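Local coordinates for protein mevalonate kinase (Staphylococcus aureus, PDB 2X7I) that is a GHMP-family kinase that probably phosphorylates mevalonate with ATP, an early step of the mevalonate route to isoprenoids, at residues A[288-293]-A[299-304]. Residues are numbered along the deposited sequence; the frame is centred on the assembly and turned at random.
Sequences NIVKAV and AHTWIE
Val290, on helix 283-295, divides its two methyls between Thr301 and Ile303 of the strand that follows, a worked example of how a helix settles on a sheet through branched side chains. The apolar part of the contact has two centres. At one, Val290 CG2 lies 3.7 Å from Ile303 CG1 and almost as near its CD1; the CB of Ile303 does not point at the helix, but its ethyl arm, with CG1 anti to the carbonyl carbon (chi1 -66°), reaches the valine. At the other, Val293 CG1 and Thr301 CG2 meet end to end at 3.7 Å. Val293 is buried, touching Ile179 of the neighbouring strand and Leu253 of helix 248-259 as well.

The polar element is the Thr301 hydroxyl. A chi1 of 58° turns OG1 to Val290, 3.4 Å from CG1, a van der Waals contact; its hydrogen bond is instead made with OE1 of Glu294, one residue beyond 288-293. Thr301 thus offers CG2 to Val293 and OG1 to Glu294.

The short segments 288-293 and 300-304 run antiparallel, at 176°, while Trp302 turns to the other face of the sheet and stacks edge-to-face with Phe34. This is the helix-to-strand half of a beta-alpha-beta crossover (276-280, 283-295, 300-305) passing over strand 175-180, with 300-305 as an edge strand within this chain, consistent with the ferredoxin-like alpha/beta sandwich of the GHMP kinase C-terminal domain.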
loop_
_atom_site.group_PDB
_atom_site.type_symbol
_atom_site.label_atom_id
_atom_site.label_comp_id
_atom_site.label_asym_id
_atom_site.label_seq_id
_atom_site.Cartn_x
_atom_site.Cartn_y
_atom_site.Cartn_z
ATOM N N ASN A 288 -1.715 21.898 3.338
ATOM C CA ASN A 288 -2.719 22.506 4.211
ATOM C C ASN A 288 -3.699 21.466 4.751
ATOM O O ASN A 288 -4.089 21.521 5.917
ATOM C CB ASN A 288 -3.489 23.604 3.468
ATOM C CG ASN A 288 -2.612 24.780 3.088
ATOM O OD1 ASN A 288 -1.444 24.857 3.476
ATOM N ND2 ASN A 288 -3.171 25.702 2.314
ATOM N N ILE A 289 -4.097 20.527 3.898
ATOM C CA ILE A 289 -4.970 19.430 4.309
ATOM C C ILE A 289 -4.290 18.593 5.382
ATOM O O ILE A 289 -4.907 18.261 6.389
ATOM C CB ILE A 289 -5.359 18.525 3.116
ATOM C CG1 ILE A 289 -6.359 19.242 2.206
ATOM C CG2 ILE A 289 -5.955 17.203 3.602
ATOM C CD1 ILE A 289 -6.464 18.634 0.821
ATOM N N VAL A 290 -3.017 18.270 5.162
ATOM C CA VAL A 290 -2.250 17.455 6.098
ATOM C C VAL A 290 -2.261 18.091 7.477
ATOM O O VAL A 290 -2.649 17.452 8.446
ATOM C CB VAL A 290 -0.786 17.243 5.620
ATOM C CG1 VAL A 290 0.113 16.800 6.770
ATOM C CG2 VAL A 290 -0.747 16.223 4.485
ATOM N N LYS A 291 -1.868 19.359 7.563
ATOM C CA LYS A 291 -1.790 20.017 8.854
ATOM C C LYS A 291 -3.148 20.073 9.556
ATOM O O LYS A 291 -3.236 19.760 10.744
ATOM C CB LYS A 291 -1.184 21.415 8.731
ATOM C CG LYS A 291 0.314 21.453 8.352
ATOM C CD LYS A 291 1.218 20.561 9.244
ATOM C CE LYS A 291 2.487 21.288 9.736
ATOM N NZ LYS A 291 3.053 22.315 8.799
ATOM N N ALA A 292 -4.198 20.445 8.828
ATOM C CA ALA A 292 -5.541 20.530 9.411
ATOM C C ALA A 292 -6.057 19.178 9.910
ATOM O O ALA A 292 -6.737 19.114 10.939
ATOM C CB ALA A 292 -6.518 21.122 8.408
ATOM N N VAL A 293 -5.735 18.105 9.184
ATOM C CA VAL A 293 -6.215 16.763 9.520
ATOM C C VAL A 293 -5.413 16.128 10.664
ATOM O O VAL A 293 -5.966 15.385 11.470
ATOM C CB VAL A 293 -6.228 15.820 8.271
ATOM C CG1 VAL A 293 -4.828 15.383 7.890
ATOM C CG2 VAL A 293 -7.069 14.618 8.542
ATOM N N ALA A 299 -3.914 10.200 12.708
ATOM C CA ALA A 299 -2.722 9.641 13.354
ATOM C C ALA A 299 -1.473 9.771 12.480
ATOM O O ALA A 299 -0.412 10.141 12.977
ATOM C CB ALA A 299 -2.954 8.180 13.756
ATOM N N HIS A 300 -1.601 9.472 11.192
ATOM C CA HIS A 300 -0.468 9.530 10.255
ATOM C C HIS A 300 -0.961 9.956 8.875
ATOM O O HIS A 300 -2.085 9.639 8.492
ATOM C CB HIS A 300 0.241 8.170 10.140
ATOM C CG HIS A 300 0.502 7.499 11.456
ATOM N ND1 HIS A 300 1.582 7.807 12.254
ATOM C CD2 HIS A 300 -0.184 6.531 12.111
ATOM C CE1 HIS A 300 1.551 7.059 13.345
ATOM N NE2 HIS A 300 0.492 6.271 13.280
ATOM N N THR A 301 -0.123 10.676 8.138
ATOM C CA THR A 301 -0.479 11.137 6.799
ATOM C C THR A 301 0.671 11.023 5.803
ATOM O O THR A 301 1.825 10.949 6.189
ATOM C CB THR A 301 -0.985 12.599 6.813
ATOM O OG1 THR A 301 0.023 13.453 7.369
ATOM C CG2 THR A 301 -2.277 12.716 7.635
ATOM N N TRP A 302 0.325 10.974 4.518
ATOM C CA TRP A 302 1.302 11.012 3.420
ATOM C C TRP A 302 0.758 11.844 2.262
ATOM O O TRP A 302 -0.452 11.891 2.034
ATOM C CB TRP A 302 1.590 9.607 2.878
ATOM C CG TRP A 302 2.113 8.597 3.859
ATOM C CD1 TRP A 302 3.409 8.255 4.064
ATOM C CD2 TRP A 302 1.336 7.768 4.730
ATOM N NE1 TRP A 302 3.498 7.267 5.021
ATOM C CE2 TRP A 302 2.238 6.953 5.447
ATOM C CE3 TRP A 302 -0.033 7.642 4.981
ATOM C CZ2 TRP A 302 1.816 6.024 6.396
ATOM C CZ3 TRP A 302 -0.452 6.717 5.920
ATOM C CH2 TRP A 302 0.466 5.917 6.616
ATOM N N ILE A 303 1.654 12.478 1.518
ATOM C CA ILE A 303 1.282 13.180 0.310
ATOM C C ILE A 303 1.831 12.411 -0.882
ATOM O O ILE A 303 3.037 12.192 -0.985
ATOM C CB ILE A 303 1.800 14.635 0.299
ATOM C CG1 ILE A 303 1.104 15.459 1.388
ATOM C CG2 ILE A 303 1.560 15.270 -1.065
ATOM C CD1 ILE A 303 1.684 16.849 1.581
ATOM N N GLU A 304 0.929 11.990 -1.765
ATOM C CA GLU A 304 1.286 11.275 -2.978
ATOM C C GLU A 304 1.112 12.192 -4.188
ATOM O O GLU A 304 0.003 12.663 -4.461
ATOM C CB GLU A 304 0.388 10.043 -3.121
ATOM C CG GLU A 304 0.736 9.106 -4.289
ATOM C CD GLU A 304 1.991 8.276 -4.056
ATOM O OE1 GLU A 304 2.465 8.193 -2.899
ATOM O OE2 GLU A 304 2.498 7.693 -5.040
#